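Local coordinates for Rd1NTF2_04 (Synthetic construct, PDB 6W3G), which is a computationally designed NTF2-like protein with a long curved sheet, made as a de novo scaffold whose fold can hold a pocket, at residues R77-Y89 and T95-R107. Numbering follows the deposited sequence.
Sequences RGDRISIVFTVHY and TTYDRYVMVAVDR
Ile81 and Ala104, Ile83 and Met102, Phe85 and Tyr100, Val87 and Asp98, and Tyr89 and Thr96 are the hydrogen-bonded pairs joining antiparallel strands 80-89 and 95-106; the bond from Asp106 N to Asp79 O adds an eleventh backbone link. On the sheet face that carries Phe85, Tyr100 and Met102, Tyr100 CB sits over the Phe85 ring, 3.6 Å from its centroid, in a CH-pi contact. Phe85 CG lies between its backbone N and carbonyl carbon (chi1 62°), which swings the ring across the neighbouring strand. In the conformer given, Met102 SD lies obliquely to the Phe85 ring, a Met-aromatic contact; helix 11-24 covers this side, Phe14 touching Ile83 and Phe18 meeting the Phe85 ring. On the opposite sheet face, with His88 and Tyr97, Tyr97 turns an edge to the His88 ring, CD2 lying 3.3 Å from His88 CD2, with the planes at 58°. An alanine in place of His88 is likely to leave the Tyr97 edge without its aromatic partner. One water bridges Asp79 OD2 and Asp106 O; a second, at the other end, bridges Tyr89 O and Thr96 OG1. This is the long beta hairpin of the curved NTF2-like sheet, packed against a helix.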
loop_
_atom_site.group_PDB
_atom_site.type_symbol
_atom_site.label_atom_id
_atom_site.label_comp_id
_atom_site.label_asym_id
_atom_site.label_seq_id
_atom_site.Cartn_x
_atom_site.Cartn_y
_atom_site.Cartn_z
ATOM N N ARG A 77 -4.786 -16.421 -6.041
ATOM C CA ARG A 77 -4.406 -17.730 -6.564
ATOM C C ARG A 77 -3.727 -18.461 -5.423
ATOM O O ARG A 77 -2.657 -18.046 -4.974
ATOM C CB ARG A 77 -3.485 -17.611 -7.773
ATOM C CG ARG A 77 -2.862 -18.920 -8.236
ATOM C CD ARG A 77 -2.375 -18.801 -9.668
ATOM N NE ARG A 77 -3.264 -19.532 -10.566
ATOM C CZ ARG A 77 -3.555 -19.171 -11.812
ATOM N NH1 ARG A 77 -3.039 -18.067 -12.341
ATOM N NH2 ARG A 77 -4.381 -19.919 -12.531
ATOM N N GLY A 78 -4.352 -19.528 -4.933
ATOM C CA GLY A 78 -3.802 -20.208 -3.776
ATOM C C GLY A 78 -3.694 -19.252 -2.604
ATOM O O GLY A 78 -4.658 -18.570 -2.239
ATOM N N ASP A 79 -2.499 -19.166 -2.021
ATOM C CA ASP A 79 -2.258 -18.274 -0.898
ATOM C C ASP A 79 -1.721 -16.910 -1.332
ATOM O O ASP A 79 -1.323 -16.111 -0.482
ATOM C CB ASP A 79 -1.310 -18.939 0.108
ATOM C CG ASP A 79 0.051 -19.264 -0.477
ATOM O OD1 ASP A 79 0.246 -19.069 -1.688
ATOM O OD2 ASP A 79 0.932 -19.724 0.288
ATOM N N ARG A 80 -1.712 -16.621 -2.627
ATOM C CA ARG A 80 -1.173 -15.367 -3.148
ATOM C C ARG A 80 -2.321 -14.405 -3.443
ATOM O O ARG A 80 -3.236 -14.745 -4.192
ATOM C CB ARG A 80 -0.363 -15.606 -4.426
ATOM C CG ARG A 80 0.347 -14.354 -4.957
ATOM C CD ARG A 80 1.172 -14.682 -6.195
ATOM N NE ARG A 80 1.892 -13.525 -6.756
ATOM C CZ ARG A 80 1.414 -12.708 -7.690
ATOM N NH1 ARG A 80 0.192 -12.871 -8.183
ATOM N NH2 ARG A 80 2.167 -11.719 -8.140
ATOM N N ILE A 81 -2.244 -13.202 -2.885
ATOM C CA ILE A 81 -3.195 -12.134 -3.156
ATOM C C ILE A 81 -2.453 -11.046 -3.911
ATOM O O ILE A 81 -1.457 -10.502 -3.417
ATOM C CB ILE A 81 -3.791 -11.558 -1.865
ATOM C CG1 ILE A 81 -4.483 -12.636 -1.044
ATOM C CG2 ILE A 81 -4.726 -10.410 -2.199
ATOM C CD1 ILE A 81 -4.828 -12.188 0.352
ATOM N N SER A 82 -2.932 -10.710 -5.102
ATOM C CA SER A 82 -2.321 -9.648 -5.886
ATOM C C SER A 82 -3.317 -8.511 -6.001
ATOM O O SER A 82 -4.479 -8.743 -6.350
ATOM C CB SER A 82 -1.923 -10.136 -7.278
ATOM O OG SER A 82 -1.357 -9.064 -8.019
ATOM N N ILE A 83 -2.875 -7.299 -5.683
ATOM C CA ILE A 83 -3.733 -6.119 -5.749
ATOM C C ILE A 83 -3.040 -5.072 -6.598
ATOM O O ILE A 83 -1.884 -4.728 -6.344
ATOM C CB ILE A 83 -4.047 -5.563 -4.349
ATOM C CG1 ILE A 83 -4.837 -6.598 -3.565
ATOM C CG2 ILE A 83 -4.825 -4.236 -4.473
ATOM C CD1 ILE A 83 -5.130 -6.222 -2.134
ATOM N N VAL A 84 -3.738 -4.584 -7.627
ATOM C CA VAL A 84 -3.290 -3.461 -8.427
ATOM C C VAL A 84 -4.136 -2.276 -8.004
ATOM O O VAL A 84 -5.372 -2.377 -7.977
ATOM C CB VAL A 84 -3.444 -3.718 -9.934
ATOM C CG1 VAL A 84 -3.021 -2.488 -10.702
ATOM C CG2 VAL A 84 -2.629 -4.902 -10.358
ATOM N N PHE A 85 -3.484 -1.180 -7.633
ATOM C CA PHE A 85 -4.210 0.020 -7.247
ATOM C C PHE A 85 -3.536 1.239 -7.859
ATOM O O PHE A 85 -2.341 1.234 -8.165
ATOM C CB PHE A 85 -4.347 0.138 -5.725
ATOM C CG PHE A 85 -3.053 0.259 -4.969
ATOM C CD1 PHE A 85 -2.558 1.509 -4.615
ATOM C CD2 PHE A 85 -2.357 -0.870 -4.560
ATOM C CE1 PHE A 85 -1.396 1.639 -3.901
ATOM C CE2 PHE A 85 -1.182 -0.741 -3.840
ATOM C CZ PHE A 85 -0.704 0.509 -3.501
ATOM N N THR A 86 -4.335 2.259 -8.102
ATOM C CA THR A 86 -3.813 3.533 -8.568
ATOM C C THR A 86 -3.955 4.558 -7.456
ATOM O O THR A 86 -4.876 4.496 -6.635
ATOM C CB THR A 86 -4.506 3.979 -9.845
ATOM O OG1 THR A 86 -5.911 3.812 -9.711
ATOM C CG2 THR A 86 -4.034 3.152 -11.000
ATOM N N VAL A 87 -3.022 5.495 -7.420
ATOM C CA VAL A 87 -3.015 6.538 -6.404
ATOM C C VAL A 87 -2.934 7.874 -7.127
ATOM O O VAL A 87 -2.057 8.064 -7.972
ATOM C CB VAL A 87 -1.843 6.369 -5.423
ATOM C CG1 VAL A 87 -1.944 7.388 -4.294
ATOM C CG2 VAL A 87 -1.829 4.955 -4.849
ATOM N N HIS A 88 -3.870 8.764 -6.825
ATOM C CA HIS A 88 -3.909 10.120 -7.363
ATOM C C HIS A 88 -3.465 11.066 -6.253
ATOM O O HIS A 88 -4.170 11.210 -5.244
ATOM C CB HIS A 88 -5.316 10.475 -7.841
ATOM C CG HIS A 88 -5.903 9.495 -8.809
ATOM N ND1 HIS A 88 -7.233 9.516 -9.167
ATOM C CD2 HIS A 88 -5.343 8.471 -9.500
ATOM C CE1 HIS A 88 -7.470 8.546 -10.033
ATOM N NE2 HIS A 88 -6.340 7.898 -10.254
ATOM N N TYR A 89 -2.300 11.702 -6.451
ATOM C CA TYR A 89 -1.705 12.645 -5.511
ATOM C C TYR A 89 -1.944 14.062 -6.023
ATOM O O TYR A 89 -1.384 14.440 -7.054
ATOM C CB TYR A 89 -0.198 12.394 -5.388
ATOM C CG TYR A 89 0.237 11.015 -4.951
ATOM C CD1 TYR A 89 0.269 10.680 -3.607
ATOM C CD2 TYR A 89 0.667 10.070 -5.876
ATOM C CE1 TYR A 89 0.686 9.431 -3.187
ATOM C CE2 TYR A 89 1.085 8.813 -5.464
ATOM C CZ TYR A 89 1.098 8.501 -4.122
ATOM O OH TYR A 89 1.504 7.260 -3.671
ATOM N N THR A 95 -2.097 17.065 -10.392
ATOM C CA THR A 95 -2.384 15.721 -9.918
ATOM C C THR A 95 -1.418 14.756 -10.571
ATOM O O THR A 95 -1.206 14.813 -11.784
ATOM C CB THR A 95 -3.824 15.327 -10.215
ATOM O OG1 THR A 95 -4.691 16.313 -9.628
ATOM C CG2 THR A 95 -4.128 13.942 -9.630
ATOM N N THR A 96 -0.826 13.887 -9.762
ATOM C CA THR A 96 0.054 12.835 -10.244
ATOM C C THR A 96 -0.691 11.514 -10.133
ATOM O O THR A 96 -1.370 11.265 -9.139
ATOM C CB THR A 96 1.349 12.793 -9.433
ATOM O OG1 THR A 96 2.031 14.045 -9.563
ATOM C CG2 THR A 96 2.273 11.694 -9.920
ATOM N N TYR A 97 -0.574 10.678 -11.150
ATOM C CA TYR A 97 -1.324 9.427 -11.230
ATOM C C TYR A 97 -0.344 8.267 -11.254
ATOM O O TYR A 97 0.306 8.018 -12.274
ATOM C CB TYR A 97 -2.203 9.408 -12.484
ATOM C CG TYR A 97 -3.238 10.505 -12.529
ATOM C CD1 TYR A 97 -2.896 11.798 -12.913
ATOM C CD2 TYR A 97 -4.555 10.256 -12.173
ATOM C CE1 TYR A 97 -3.846 12.811 -12.952
ATOM C CE2 TYR A 97 -5.505 11.262 -12.214
ATOM C CZ TYR A 97 -5.144 12.533 -12.602
ATOM O OH TYR A 97 -6.094 13.528 -12.635
ATOM N N ASP A 98 -0.242 7.555 -10.138
ATOM C CA ASP A 98 0.678 6.443 -10.009
ATOM C C ASP A 98 -0.131 5.154 -10.021
ATOM O O ASP A 98 -1.350 5.152 -9.812
ATOM C CB ASP A 98 1.494 6.540 -8.713
ATOM C CG ASP A 98 2.643 7.533 -8.798
ATOM O OD1 ASP A 98 2.994 7.979 -9.910
ATOM O OD2 ASP A 98 3.207 7.859 -7.738
ATOM N N ARG A 99 0.564 4.062 -10.305
ATOM C CA ARG A 99 -0.012 2.731 -10.214
ATOM C C ARG A 99 0.948 1.857 -9.427
ATOM O O ARG A 99 2.166 1.951 -9.598
ATOM C CB ARG A 99 -0.265 2.133 -11.597
ATOM C CG ARG A 99 -0.666 0.673 -11.582
ATOM C CD ARG A 99 -0.732 0.151 -13.003
ATOM N NE ARG A 99 -1.994 0.500 -13.636
ATOM C CZ ARG A 99 -2.143 0.740 -14.938
ATOM N NH1 ARG A 99 -1.106 0.688 -15.766
ATOM N NH2 ARG A 99 -3.338 1.043 -15.413
ATOM N N TYR A 100 0.387 1.056 -8.534
ATOM C CA TYR A 100 1.156 0.151 -7.705
ATOM C C TYR A 100 0.629 -1.266 -7.858
ATOM O O TYR A 100 -0.571 -1.491 -8.087
ATOM C CB TYR A 100 1.094 0.522 -6.230
ATOM C CG TYR A 100 1.937 1.702 -5.862
ATOM C CD1 TYR A 100 1.478 2.987 -6.041
ATOM C CD2 TYR A 100 3.210 1.519 -5.337
ATOM C CE1 TYR A 100 2.272 4.083 -5.699
ATOM C CE2 TYR A 100 4.000 2.584 -4.989
ATOM C CZ TYR A 100 3.533 3.864 -5.178
ATOM O OH TYR A 100 4.336 4.930 -4.832
ATOM N N VAL A 101 1.536 -2.226 -7.672
ATOM C CA VAL A 101 1.200 -3.632 -7.609
ATOM C C VAL A 101 1.651 -4.139 -6.253
ATOM O O VAL A 101 2.780 -3.867 -5.825
ATOM C CB VAL A 101 1.862 -4.432 -8.745
ATOM C CG1 VAL A 101 1.492 -5.894 -8.621
ATOM C CG2 VAL A 101 1.409 -3.896 -10.104
ATOM N N MET A 102 0.790 -4.888 -5.589
ATOM C CA MET A 102 1.060 -5.371 -4.243
ATOM C C MET A 102 0.844 -6.869 -4.178
ATOM O O MET A 102 -0.187 -7.373 -4.637
ATOM C CB MET A 102 0.155 -4.668 -3.240
ATOM C CG MET A 102 0.684 -4.682 -1.842
ATOM S SD MET A 102 -0.204 -3.456 -0.891
ATOM C CE MET A 102 -1.786 -4.277 -0.741
ATOM N N VAL A 103 1.814 -7.572 -3.594
ATOM C CA VAL A 103 1.731 -9.009 -3.384
ATOM C C VAL A 103 1.622 -9.233 -1.891
ATOM O O VAL A 103 2.458 -8.734 -1.121
ATOM C CB VAL A 103 2.932 -9.748 -3.982
ATOM C CG1 VAL A 103 2.858 -11.236 -3.614
ATOM C CG2 VAL A 103 2.910 -9.546 -5.488
ATOM N N ALA A 104 0.565 -9.920 -1.492
ATOM C CA ALA A 104 0.357 -10.348 -0.121
ATOM C C ALA A 104 0.192 -11.859 -0.103
ATOM O O ALA A 104 -0.252 -12.481 -1.083
ATOM C CB ALA A 104 -0.871 -9.655 0.491
ATOM N N VAL A 105 0.563 -12.464 1.017
ATOM C CA VAL A 105 0.501 -13.906 1.189
ATOM C C VAL A 105 -0.443 -14.201 2.348
ATOM O O VAL A 105 -0.345 -13.572 3.407
ATOM C CB VAL A 105 1.897 -14.504 1.440
ATOM C CG1 VAL A 105 2.415 -14.090 2.798
ATOM C CG2 VAL A 105 1.840 -16.019 1.327
ATOM N N ASP A 106 -1.361 -15.139 2.136
ATOM C CA ASP A 106 -2.328 -15.538 3.155
ATOM C C ASP A 106 -1.768 -16.751 3.881
ATOM O O ASP A 106 -1.624 -17.822 3.285
ATOM C CB ASP A 106 -3.681 -15.853 2.524
ATOM C CG ASP A 106 -4.740 -16.197 3.557
ATOM O OD1 ASP A 106 -5.170 -15.284 4.293
ATOM O OD2 ASP A 106 -5.141 -17.378 3.630
ATOM N N ARG A 107 -1.459 -16.583 5.162
ATOM C CA ARG A 107 -0.831 -17.630 5.964
ATOM C C ARG A 107 -1.602 -17.844 7.263
ATOM O O ARG A 107 -2.056 -16.886 7.892
ATOM C CB ARG A 107 0.628 -17.265 6.265
HETATM O O HOH W 1 0.744 -19.316 3.173
HETATM O O HOH W 2 0.982 16.148 -7.952
#